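Local atomic coordinates of acyl-coenzyme A oxidase 1 (Yarrowia lipolytica, PDB entry 5Y9D), a protein that catalyses the FAD-dependent oxidation of acyl-CoAs to (2E)-enoyl-CoAs by molecular oxygen, releasing hydrogen peroxide in peroxisomal fatty acid beta-oxidation. Residues F166-L171 against S175-L180; F220-L223 against K228-G231; G306-G311 against T462-N467. All blocks are in the same frame, centred on the assembly; numbering follows the deposited sequence.

The three contacts follow one another along the chain without interleaving. Contacts 1 and 2 belong to the beta-rich middle domain and share its mixed sheet, in which strand 166-167 runs parallel to strand 216-225; their centres lie about 12 Å apart and they touch, with A167 and F220 side by side. Contact 3 lies in the helical region, where the start of helix 306-334 meets the loop leading into helix 467-486. Its centre is about 12 Å from that of contact 1 and about 21 Å from that of contact 2. Contacts 1 and 3 both touch FAD and the second subunit, so middle domain, helical region and second subunit together hold the cofactor.

Contact 1: F166-L171 against S175-L180; sequences FAMTEL and SNLKGL. With FAD (flavin-adenine dinucleotide), chain C.
The flat carboxylate of E170 crosses L180 at a slant, its OE1 3.7 Å from L180 CA; E181 N and T182 OG1 bind its oxygens. The other flat group, the F166 ring, ties 166-171 to the cofactor instead: it turns its edge to the flavin, with FAD N3 in its plane and FAD O2 beside F166 CD2 at 3.7 Å, while L308 and the tilted ring of F220 pack around it. M168 crosses L177 at about a right angle; CG anti to the backbone N (chi1 170°) and a straight chi2 carry M168 SD out to 4.0 Å from L177 CG. F166, M168, T169 and S175 line the FAD pocket of the middle domain, T169 probably binding FAD as in related enzymes. F166 O accepts from FAD N3 at 3.2 Å. T169 N reaches FAD O2 at 3.1 Å, joined by a weak bond from M168 N, and T169 OG1 donates to FAD N1 at 2.6 Å. S175 grips the phosphate oxygen FAD O2A through both N and OG, the latter at 2.6 Å. Donors gathered at N1 and O2 would be expected to stabilise the negative charge that reduction places on this end of the flavin.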
loop_
_atom_site.group_PDB
_atom_site.type_symbol
_atom_site.label_atom_id
_atom_site.label_comp_id
_atom_site.label_asym_id
_atom_site.label_seq_id
_atom_site.Cartn_x
_atom_site.Cartn_y
_atom_site.Cartn_z
ATOM N N PHE A 166 -26.177 -9.014 0.990
ATOM C CA PHE A 166 -26.438 -7.950 0.014
ATOM C C PHE A 166 -25.828 -8.353 -1.307
ATOM O O PHE A 166 -24.646 -8.267 -1.489
ATOM C CB PHE A 166 -25.822 -6.654 0.566
ATOM C CG PHE A 166 -26.011 -5.429 -0.298
ATOM C CD1 PHE A 166 -27.048 -4.556 -0.059
ATOM C CD2 PHE A 166 -25.082 -5.095 -1.267
ATOM C CE1 PHE A 166 -27.197 -3.408 -0.802
ATOM C CE2 PHE A 166 -25.213 -3.926 -2.011
ATOM C CZ PHE A 166 -26.275 -3.096 -1.779
ATOM N N ALA A 167 -26.640 -8.833 -2.224
ATOM C CA ALA A 167 -26.127 -9.455 -3.449
ATOM C C ALA A 167 -26.307 -8.562 -4.650
ATOM O O ALA A 167 -27.200 -8.762 -5.455
ATOM C CB ALA A 167 -26.788 -10.811 -3.665
ATOM N N MET A 168 -25.425 -7.580 -4.775
ATOM C CA MET A 168 -25.470 -6.618 -5.856
ATOM C C MET A 168 -24.474 -6.966 -6.954
ATOM O O MET A 168 -24.847 -7.119 -8.095
ATOM C CB MET A 168 -25.141 -5.241 -5.295
ATOM C CG MET A 168 -24.925 -4.181 -6.365
ATOM S SD MET A 168 -24.892 -2.517 -5.691
ATOM C CE MET A 168 -26.654 -2.286 -5.561
ATOM N N THR A 169 -23.197 -7.060 -6.575
ATOM C CA THR A 169 -22.050 -7.246 -7.475
ATOM C C THR A 169 -22.052 -8.573 -8.187
ATOM O O THR A 169 -22.393 -9.557 -7.602
ATOM C CB THR A 169 -20.760 -7.163 -6.640
ATOM O OG1 THR A 169 -20.687 -5.874 -6.059
ATOM C CG2 THR A 169 -19.502 -7.360 -7.455
ATOM N N GLU A 170 -21.680 -8.591 -9.461
ATOM C CA GLU A 170 -21.535 -9.834 -10.232
ATOM C C GLU A 170 -20.112 -9.936 -10.710
ATOM O O GLU A 170 -19.402 -8.947 -10.783
ATOM C CB GLU A 170 -22.460 -9.942 -11.456
ATOM C CG GLU A 170 -23.656 -9.088 -11.377
ATOM C CD GLU A 170 -24.787 -9.464 -12.341
ATOM O OE1 GLU A 170 -24.506 -9.477 -13.581
ATOM O OE2 GLU A 170 -25.965 -9.660 -11.840
ATOM N N LEU A 171 -19.709 -11.140 -11.053
ATOM C CA LEU A 171 -18.405 -11.345 -11.613
ATOM C C LEU A 171 -18.119 -10.348 -12.749
ATOM O O LEU A 171 -17.050 -9.795 -12.809
ATOM C CB LEU A 171 -18.308 -12.757 -12.125
ATOM C CG LEU A 171 -16.930 -13.233 -12.570
ATOM C CD1 LEU A 171 -15.815 -12.951 -11.572
ATOM C CD2 LEU A 171 -17.040 -14.737 -12.817
ATOM N N SER A 175 -18.900 -1.597 -10.924
ATOM C CA SER A 175 -19.336 -0.213 -10.986
ATOM C C SER A 175 -20.632 0.074 -11.723
ATOM O O SER A 175 -21.439 0.851 -11.260
ATOM C CB SER A 175 -18.209 0.668 -11.497
ATOM O OG SER A 175 -17.042 0.408 -10.766
ATOM N N ASN A 176 -20.837 -0.568 -12.860
ATOM C CA ASN A 176 -22.029 -0.300 -13.635
ATOM C C ASN A 176 -23.203 -1.185 -13.266
ATOM O O ASN A 176 -23.386 -2.252 -13.817
ATOM C CB ASN A 176 -21.755 -0.393 -15.128
ATOM C CG ASN A 176 -22.950 0.003 -15.952
ATOM O OD1 ASN A 176 -23.869 0.616 -15.456
ATOM N ND2 ASN A 176 -22.939 -0.349 -17.207
ATOM N N LEU A 177 -24.006 -0.692 -12.337
ATOM C CA LEU A 177 -25.164 -1.391 -11.858
ATOM C C LEU A 177 -26.256 -1.532 -12.897
ATOM O O LEU A 177 -27.045 -2.483 -12.837
ATOM C CB LEU A 177 -25.710 -0.686 -10.624
ATOM C CG LEU A 177 -24.971 -0.867 -9.286
ATOM C CD1 LEU A 177 -23.632 -1.618 -9.368
ATOM C CD2 LEU A 177 -24.755 0.500 -8.623
ATOM N N LYS A 178 -26.302 -0.625 -13.869
ATOM C CA LYS A 178 -27.308 -0.720 -14.930
ATOM C C LYS A 178 -27.016 -1.889 -15.855
ATOM O O LYS A 178 -27.902 -2.346 -16.550
ATOM C CB LYS A 178 -27.429 0.593 -15.723
ATOM C CG LYS A 178 -28.188 1.691 -14.979
ATOM C CD LYS A 178 -28.216 3.013 -15.746
ATOM C CE LYS A 178 -26.898 3.783 -15.623
ATOM N NZ LYS A 178 -26.928 5.142 -16.246
ATOM N N GLY A 179 -25.781 -2.377 -15.866
ATOM C CA GLY A 179 -25.389 -3.468 -16.772
ATOM C C GLY A 179 -25.420 -4.841 -16.131
ATOM O O GLY A 179 -24.916 -5.816 -16.709
ATOM N N LEU A 180 -26.006 -4.927 -14.938
ATOM C CA LEU A 180 -26.141 -6.206 -14.247
ATOM C C LEU A 180 -26.902 -7.153 -15.125
ATOM O O LEU A 180 -27.863 -6.774 -15.774
ATOM C CB LEU A 180 -26.917 -6.047 -12.928
ATOM C CG LEU A 180 -26.187 -5.367 -11.806
ATOM C CD1 LEU A 180 -27.102 -5.159 -10.622
ATOM C CD2 LEU A 180 -25.008 -6.202 -11.403
HETATM P PA FAD C . -14.942 -2.474 -12.214
HETATM O O1A FAD C . -14.876 -3.647 -13.091
HETATM O O2A FAD C . -16.092 -1.566 -12.231
HETATM O O5B FAD C . -13.654 -1.619 -12.474
HETATM C C5B FAD C . -12.381 -2.154 -12.779
HETATM C C4B FAD C . -11.377 -1.028 -12.967
HETATM O O4B FAD C . -11.725 -0.258 -14.104
HETATM C C3B FAD C . -11.383 -0.074 -11.800
HETATM O O3B FAD C . -10.055 0.289 -11.482
HETATM C C2B FAD C . -12.088 1.155 -12.288
HETATM O O2B FAD C . -11.506 2.303 -11.709
HETATM C C1B FAD C . -11.872 1.109 -13.777
HETATM N N9A FAD C . -13.052 1.669 -14.444
HETATM C C8A FAD C . -14.276 1.160 -14.427
HETATM N N7A FAD C . -15.119 1.922 -15.124
HETATM C C5A FAD C . -14.427 2.952 -15.606
HETATM C C6A FAD C . -14.707 4.145 -16.429
HETATM N N6A FAD C . -15.932 4.399 -16.900
HETATM N N1A FAD C . -13.696 4.966 -16.700
HETATM C C2A FAD C . -12.478 4.732 -16.246
HETATM N N3A FAD C . -12.148 3.687 -15.496
HETATM C C4A FAD C . -13.063 2.778 -15.148
HETATM N N1 FAD C . -20.369 -6.353 -3.474
HETATM C C2 FAD C . -21.574 -6.573 -2.954
HETATM O O2 FAD C . -22.559 -6.330 -3.638
HETATM N N3 FAD C . -21.750 -7.046 -1.730
HETATM C C4 FAD C . -20.742 -7.330 -0.931
HETATM O O4 FAD C . -20.920 -7.770 0.194
HETATM C C4X FAD C . -19.386 -7.113 -1.422
HETATM N N5 FAD C . -18.332 -7.377 -0.668
HETATM C C5X FAD C . -17.112 -7.183 -1.144
HETATM C C6 FAD C . -16.049 -7.492 -0.345
HETATM C C7 FAD C . -14.782 -7.309 -0.800
HETATM C C7M FAD C . -13.639 -7.633 0.113
HETATM C C8 FAD C . -14.569 -6.773 -2.161
HETATM C C8M FAD C . -13.199 -6.548 -2.710
HETATM C C9 FAD C . -15.634 -6.466 -2.962
HETATM C C9A FAD C . -16.902 -6.662 -2.503
HETATM N N10 FAD C . -17.999 -6.365 -3.309
HETATM C C10 FAD C . -19.259 -6.593 -2.781
HETATM C "C1'" FAD C . -17.842 -5.852 -4.663
HETATM C "C2'" FAD C . -17.254 -4.452 -4.700
HETATM O "O2'" FAD C . -18.249 -3.488 -4.428
HETATM C "C3'" FAD C . -16.660 -4.212 -6.067
HETATM O "O3'" FAD C . -15.318 -4.651 -6.021
HETATM C "C4'" FAD C . -16.622 -2.757 -6.459
HETATM O "O4'" FAD C . -17.936 -2.286 -6.723
HETATM C "C5'" FAD C . -15.745 -2.566 -7.685
HETATM O "O5'" FAD C . -16.346 -3.194 -8.790
HETATM P P FAD C . -15.548 -3.959 -9.906
HETATM O O1P FAD C . -14.524 -4.801 -9.324
HETATM O O2P FAD C . -16.595 -4.535 -10.751
HETATM O O3P FAD C . -14.739 -2.869 -10.701
#

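Contact 2: F220-L223 against K228-G231; sequences FAKL and KDYG
L223 meets two successive residues of the opposite strand with its backbone: its N donates to G231 O at 3.0 Å, almost straight at 177°, and its O accepts from Y230 N at 2.9 Å. With Y230 and G231 both set against one residue, the pairing is a beta bulge. Two CA-H...O contacts, from K222 CA to G231 O and from D229 CA to L223 O, supplement these bonds. Beside them L223 CD2 rests on Y230 CB at 3.8 Å, the side chains crossing obliquely.

K222 carries the other side-chain contact. Folded back by its bends at chi2 (-53°) and chi4, it lays CD against G231 C at 3.5 Å and brings NZ to D229 OD2 at 3.3 Å, a weak bond within a salt bridge; the same ammonium also binds K178 O. The carboxylate is held in turn by its second oxygen, since D229 OD1 accepts from G231 N at 2.8 Å. This is an Asx turn, in which G231 N meets OD1 on its anti side, 32° out of the carboxylate plane. G231 adopts backbone angles at which a CB would jam against the preceding carbonyl O, and these angles by themselves call for glycine. Farther out, K228 CG lies 3.6 Å above one face of the Y230 ring, and K228 NZ makes a weak bond to Y230 OH.

The short segments run broadly antiparallel and belong to the hairpin of strands 216-225 and 228-238, whose pairing continues from A221 to R233. On its other edge strand 216-225 is bonded to strands 166-167 and 183-187, through A167 with F220 and A184 with K222, which places this hairpin within the mixed sheet of the middle domain.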
loop_
_atom_site.group_PDB
_atom_site.type_symbol
_atom_site.label_atom_id
_atom_site.label_comp_id
_atom_site.label_asym_id
_atom_site.label_seq_id
_atom_site.Cartn_x
_atom_site.Cartn_y
_atom_site.Cartn_z
ATOM N N PHE A 220 -29.922 -7.800 -6.453
ATOM C CA PHE A 220 -30.241 -6.779 -7.453
ATOM C C PHE A 220 -30.280 -7.441 -8.836
ATOM O O PHE A 220 -29.390 -8.203 -9.169
ATOM C CB PHE A 220 -29.245 -5.629 -7.431
ATOM C CG PHE A 220 -29.318 -4.789 -6.193
ATOM C CD1 PHE A 220 -28.826 -5.273 -4.974
ATOM C CD2 PHE A 220 -29.860 -3.517 -6.232
ATOM C CE1 PHE A 220 -28.883 -4.501 -3.822
ATOM C CE2 PHE A 220 -29.926 -2.744 -5.089
ATOM C CZ PHE A 220 -29.423 -3.229 -3.879
ATOM N N ALA A 221 -31.305 -7.142 -9.628
ATOM C CA ALA A 221 -31.514 -7.799 -10.910
ATOM C C ALA A 221 -32.361 -6.946 -11.852
ATOM O O ALA A 221 -33.099 -6.048 -11.424
ATOM C CB ALA A 221 -32.205 -9.137 -10.685
ATOM N N LYS A 222 -32.290 -7.269 -13.134
ATOM C CA LYS A 222 -33.110 -6.603 -14.127
ATOM C C LYS A 222 -34.509 -7.145 -14.060
ATOM O O LYS A 222 -34.742 -8.349 -14.208
ATOM C CB LYS A 222 -32.527 -6.769 -15.525
ATOM C CG LYS A 222 -31.231 -6.015 -15.704
ATOM C CD LYS A 222 -31.425 -4.554 -15.312
ATOM C CE LYS A 222 -30.249 -3.691 -15.694
ATOM N NZ LYS A 222 -29.911 -3.884 -17.133
ATOM N N LEU A 223 -35.434 -6.231 -13.790
ATOM C CA LEU A 223 -36.850 -6.536 -13.680
ATOM C C LEU A 223 -37.406 -6.725 -15.083
ATOM O O LEU A 223 -37.470 -5.758 -15.865
ATOM C CB LEU A 223 -37.523 -5.350 -13.021
ATOM C CG LEU A 223 -39.032 -5.322 -13.017
ATOM C CD1 LEU A 223 -39.498 -6.516 -12.218
ATOM C CD2 LEU A 223 -39.471 -4.002 -12.395
ATOM N N LYS A 228 -39.826 -6.776 -21.497
ATOM C CA LYS A 228 -39.211 -5.463 -21.378
ATOM C C LYS A 228 -38.453 -5.341 -20.047
ATOM O O LYS A 228 -38.985 -5.660 -18.974
ATOM C CB LYS A 228 -40.268 -4.358 -21.525
ATOM C CG LYS A 228 -39.851 -3.004 -20.940
ATOM C CD LYS A 228 -40.278 -1.824 -21.790
ATOM C CE LYS A 228 -40.548 -0.568 -20.968
ATOM N NZ LYS A 228 -42.025 -0.364 -20.876
ATOM N N ASP A 229 -37.210 -4.867 -20.163
ATOM C CA ASP A 229 -36.329 -4.560 -19.037
ATOM C C ASP A 229 -36.699 -3.216 -18.410
ATOM O O ASP A 229 -36.483 -2.171 -19.014
ATOM C CB ASP A 229 -34.888 -4.513 -19.547
ATOM C CG ASP A 229 -33.854 -4.510 -18.437
ATOM O OD1 ASP A 229 -34.210 -4.169 -17.289
ATOM O OD2 ASP A 229 -32.671 -4.830 -18.727
ATOM N N TYR A 230 -37.229 -3.237 -17.192
ATOM C CA TYR A 230 -37.525 -1.992 -16.488
ATOM C C TYR A 230 -36.379 -1.454 -15.635
ATOM O O TYR A 230 -36.551 -0.482 -14.874
ATOM C CB TYR A 230 -38.777 -2.152 -15.653
ATOM C CG TYR A 230 -39.997 -2.137 -16.520
ATOM C CD1 TYR A 230 -40.612 -0.930 -16.868
ATOM C CD2 TYR A 230 -40.526 -3.329 -17.024
ATOM C CE1 TYR A 230 -41.744 -0.915 -17.672
ATOM C CE2 TYR A 230 -41.644 -3.326 -17.825
ATOM C CZ TYR A 230 -42.247 -2.123 -18.159
ATOM O OH TYR A 230 -43.352 -2.147 -18.972
ATOM N N GLY A 231 -35.204 -2.058 -15.790
ATOM C CA GLY A 231 -34.038 -1.672 -15.020
ATOM C C GLY A 231 -33.766 -2.477 -13.757
ATOM O O GLY A 231 -34.459 -3.430 -13.410
#

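Contact 3: G306-G311 against T462-N467; sequences GALIRG and TWEGDN. With FAD (flavin-adenine dinucleotide), chain C.
L308 and G311, on one turn of helix 306-334, receive the side chain of E464 from the loop before helix 467-486; both helices belong to the helical part of the acyl-CoA dehydrogenase-like fold. E464 is probably the proton acceptor of the reaction, as in related enzymes. From CB, directed toward the helix, CG stands beside the backbone N, anti to the carbonyl carbon (chi1 -67°), and an extended chi2 of -150° sends the carboxylate onward. CG passes L308 CD2 at 4.3 Å, and OE1 ends 3.2 Å from L308 O, two acceptors that make no hydrogen bond. OE1 also lies 3.5 Å from G311 C, and a CB on that glycine would clash with it, so the missing side chain gives the carboxylate its place. N133, L134 and M315 also touch E464. D466, the N-cap of helix 467-486, bonds weakly through OD2 to V469 N, and the same oxygen accepts from the ribose hydroxyl FAD O2B at 2.6 Å. With an alanine at D466, that hydroxyl would probably lose its acceptor and the helix start its weak side-chain cap. W463 turns its indole edge to the flavin's benzenoid ring, with FAD C6 in the indole plane, 3.5 Å from W463 CZ3.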
loop_
_atom_site.group_PDB
_atom_site.type_symbol
_atom_site.label_atom_id
_atom_site.label_comp_id
_atom_site.label_asym_id
_atom_site.label_seq_id
_atom_site.Cartn_x
_atom_site.Cartn_y
_atom_site.Cartn_z
ATOM N N GLY A 306 -29.758 3.254 -1.828
ATOM C CA GLY A 306 -29.809 4.131 -0.663
ATOM C C GLY A 306 -28.924 3.688 0.489
ATOM O O GLY A 306 -28.339 4.524 1.188
ATOM N N ALA A 307 -28.824 2.371 0.679
ATOM C CA ALA A 307 -28.000 1.766 1.752
ATOM C C ALA A 307 -26.493 2.005 1.564
ATOM O O ALA A 307 -25.738 2.091 2.546
ATOM C CB ALA A 307 -28.285 0.265 1.862
ATOM N N LEU A 308 -26.076 2.124 0.301
ATOM C CA LEU A 308 -24.675 2.360 -0.034
ATOM C C LEU A 308 -24.176 3.716 0.435
ATOM O O LEU A 308 -22.991 3.858 0.742
ATOM C CB LEU A 308 -24.446 2.210 -1.536
ATOM C CG LEU A 308 -24.692 0.789 -2.092
ATOM C CD1 LEU A 308 -24.386 0.708 -3.592
ATOM C CD2 LEU A 308 -23.888 -0.248 -1.313
ATOM N N ILE A 309 -25.071 4.703 0.491
ATOM C CA ILE A 309 -24.684 6.040 0.890
ATOM C C ILE A 309 -24.364 5.973 2.365
ATOM O O ILE A 309 -23.359 6.527 2.790
ATOM C CB ILE A 309 -25.758 7.124 0.633
ATOM C CG1 ILE A 309 -26.241 7.127 -0.828
ATOM C CG2 ILE A 309 -25.209 8.521 0.922
ATOM C CD1 ILE A 309 -27.570 7.861 -1.017
ATOM N N ARG A 310 -25.182 5.270 3.147
ATOM C CA ARG A 310 -24.913 5.175 4.591
ATOM C C ARG A 310 -23.446 4.836 4.855
ATOM O O ARG A 310 -22.781 5.521 5.622
ATOM C CB ARG A 310 -25.795 4.129 5.285
ATOM C CG ARG A 310 -25.635 4.096 6.799
ATOM C CD ARG A 310 -26.644 3.196 7.489
ATOM N NE ARG A 310 -26.006 2.494 8.614
ATOM C CZ ARG A 310 -26.392 2.525 9.897
ATOM N NH1 ARG A 310 -27.467 3.212 10.307
ATOM N NH2 ARG A 310 -25.688 1.843 10.796
ATOM N N GLY A 311 -22.952 3.776 4.220
ATOM C CA GLY A 311 -21.640 3.257 4.520
ATOM C C GLY A 311 -20.500 4.020 3.884
ATOM O O GLY A 311 -19.354 3.854 4.302
ATOM N N THR A 462 -12.114 0.293 -2.769
ATOM C CA THR A 462 -12.672 -0.446 -3.882
ATOM C C THR A 462 -14.161 -0.689 -3.787
ATOM O O THR A 462 -14.870 -0.512 -4.739
ATOM C CB THR A 462 -11.958 -1.798 -3.986
ATOM O OG1 THR A 462 -10.578 -1.568 -4.245
ATOM C CG2 THR A 462 -12.541 -2.655 -5.062
ATOM N N TRP A 463 -14.612 -1.165 -2.642
ATOM C CA TRP A 463 -16.000 -1.548 -2.456
ATOM C C TRP A 463 -16.933 -0.417 -2.090
ATOM O O TRP A 463 -16.508 0.622 -1.650
ATOM C CB TRP A 463 -16.132 -2.718 -1.491
ATOM C CG TRP A 463 -15.936 -2.375 -0.066
ATOM C CD1 TRP A 463 -15.916 -1.145 0.477
ATOM C CD2 TRP A 463 -15.715 -3.289 1.006
ATOM N NE1 TRP A 463 -15.714 -1.221 1.814
ATOM C CE2 TRP A 463 -15.588 -2.534 2.170
ATOM C CE3 TRP A 463 -15.627 -4.674 1.092
ATOM C CZ2 TRP A 463 -15.360 -3.115 3.407
ATOM C CZ3 TRP A 463 -15.414 -5.244 2.313
ATOM C CH2 TRP A 463 -15.281 -4.470 3.455
ATOM N N GLU A 464 -18.221 -0.650 -2.265
ATOM C CA GLU A 464 -19.209 0.395 -2.115
ATOM C C GLU A 464 -18.859 1.623 -2.969
ATOM O O GLU A 464 -18.989 2.776 -2.519
ATOM C CB GLU A 464 -19.310 0.791 -0.666
ATOM C CG GLU A 464 -19.863 -0.275 0.245
ATOM C CD GLU A 464 -20.588 0.329 1.415
ATOM O OE1 GLU A 464 -20.837 1.564 1.361
ATOM O OE2 GLU A 464 -20.901 -0.423 2.370
ATOM N N GLY A 465 -18.417 1.341 -4.203
ATOM C CA GLY A 465 -17.938 2.321 -5.138
ATOM C C GLY A 465 -16.430 2.295 -5.249
ATOM O O GLY A 465 -15.732 2.601 -4.291
ATOM N N ASP A 466 -15.936 1.928 -6.425
ATOM C CA ASP A 466 -14.531 2.028 -6.756
ATOM C C ASP A 466 -14.174 3.503 -6.688
ATOM O O ASP A 466 -14.870 4.354 -7.236
ATOM C CB ASP A 466 -14.303 1.499 -8.173
ATOM C CG ASP A 466 -12.863 1.694 -8.661
ATOM O OD1 ASP A 466 -12.013 0.853 -8.300
ATOM O OD2 ASP A 466 -12.592 2.657 -9.415
ATOM N N ASN A 467 -13.097 3.827 -6.000
ATOM C CA ASN A 467 -12.795 5.249 -5.739
ATOM C C ASN A 467 -12.699 6.126 -7.009
ATOM O O ASN A 467 -13.267 7.219 -7.050
ATOM C CB ASN A 467 -11.515 5.378 -4.908
ATOM C CG ASN A 467 -11.755 5.208 -3.428
ATOM O OD1 ASN A 467 -12.862 4.910 -2.978
ATOM N ND2 ASN A 467 -10.706 5.426 -2.646
HETATM P PA FAD C . -14.942 -2.474 -12.214
HETATM O O1A FAD C . -14.876 -3.647 -13.091
HETATM O O2A FAD C . -16.092 -1.566 -12.231
HETATM O O5B FAD C . -13.654 -1.619 -12.474
HETATM C C5B FAD C . -12.381 -2.154 -12.779
HETATM C C4B FAD C . -11.377 -1.028 -12.967
HETATM O O4B FAD C . -11.725 -0.258 -14.104
HETATM C C3B FAD C . -11.383 -0.074 -11.800
HETATM O O3B FAD C . -10.055 0.289 -11.482
HETATM C C2B FAD C . -12.088 1.155 -12.288
HETATM O O2B FAD C . -11.506 2.303 -11.709
HETATM C C1B FAD C . -11.872 1.109 -13.777
HETATM N N9A FAD C . -13.052 1.669 -14.444
HETATM C C8A FAD C . -14.276 1.160 -14.427
HETATM N N7A FAD C . -15.119 1.922 -15.124
HETATM C C5A FAD C . -14.427 2.952 -15.606
HETATM C C6A FAD C . -14.707 4.145 -16.429
HETATM N N6A FAD C . -15.932 4.399 -16.900
HETATM N N1A FAD C . -13.696 4.966 -16.700
HETATM C C2A FAD C . -12.478 4.732 -16.246
HETATM N N3A FAD C . -12.148 3.687 -15.496
HETATM C C4A FAD C . -13.063 2.778 -15.148
HETATM N N1 FAD C . -20.369 -6.353 -3.474
HETATM C C2 FAD C . -21.574 -6.573 -2.954
HETATM O O2 FAD C . -22.559 -6.330 -3.638
HETATM N N3 FAD C . -21.750 -7.046 -1.730
HETATM C C4 FAD C . -20.742 -7.330 -0.931
HETATM O O4 FAD C . -20.920 -7.770 0.194
HETATM C C4X FAD C . -19.386 -7.113 -1.422
HETATM N N5 FAD C . -18.332 -7.377 -0.668
HETATM C C5X FAD C . -17.112 -7.183 -1.144
HETATM C C6 FAD C . -16.049 -7.492 -0.345
HETATM C C7 FAD C . -14.782 -7.309 -0.800
HETATM C C7M FAD C . -13.639 -7.633 0.113
HETATM C C8 FAD C . -14.569 -6.773 -2.161
HETATM C C8M FAD C . -13.199 -6.548 -2.710
HETATM C C9 FAD C . -15.634 -6.466 -2.962
HETATM C C9A FAD C . -16.902 -6.662 -2.503
HETATM N N10 FAD C . -17.999 -6.365 -3.309
HETATM C C10 FAD C . -19.259 -6.593 -2.781
HETATM C "C1'" FAD C . -17.842 -5.852 -4.663
HETATM C "C2'" FAD C . -17.254 -4.452 -4.700
HETATM O "O2'" FAD C . -18.249 -3.488 -4.428
HETATM C "C3'" FAD C . -16.660 -4.212 -6.067
HETATM O "O3'" FAD C . -15.318 -4.651 -6.021
HETATM C "C4'" FAD C . -16.622 -2.757 -6.459
HETATM O "O4'" FAD C . -17.936 -2.286 -6.723
HETATM C "C5'" FAD C . -15.745 -2.566 -7.685
HETATM O "O5'" FAD C . -16.346 -3.194 -8.790
HETATM P P FAD C . -15.548 -3.959 -9.906
HETATM O O1P FAD C . -14.524 -4.801 -9.324
HETATM O O2P FAD C . -16.595 -4.535 -10.751
HETATM O O3P FAD C . -14.739 -2.869 -10.701
#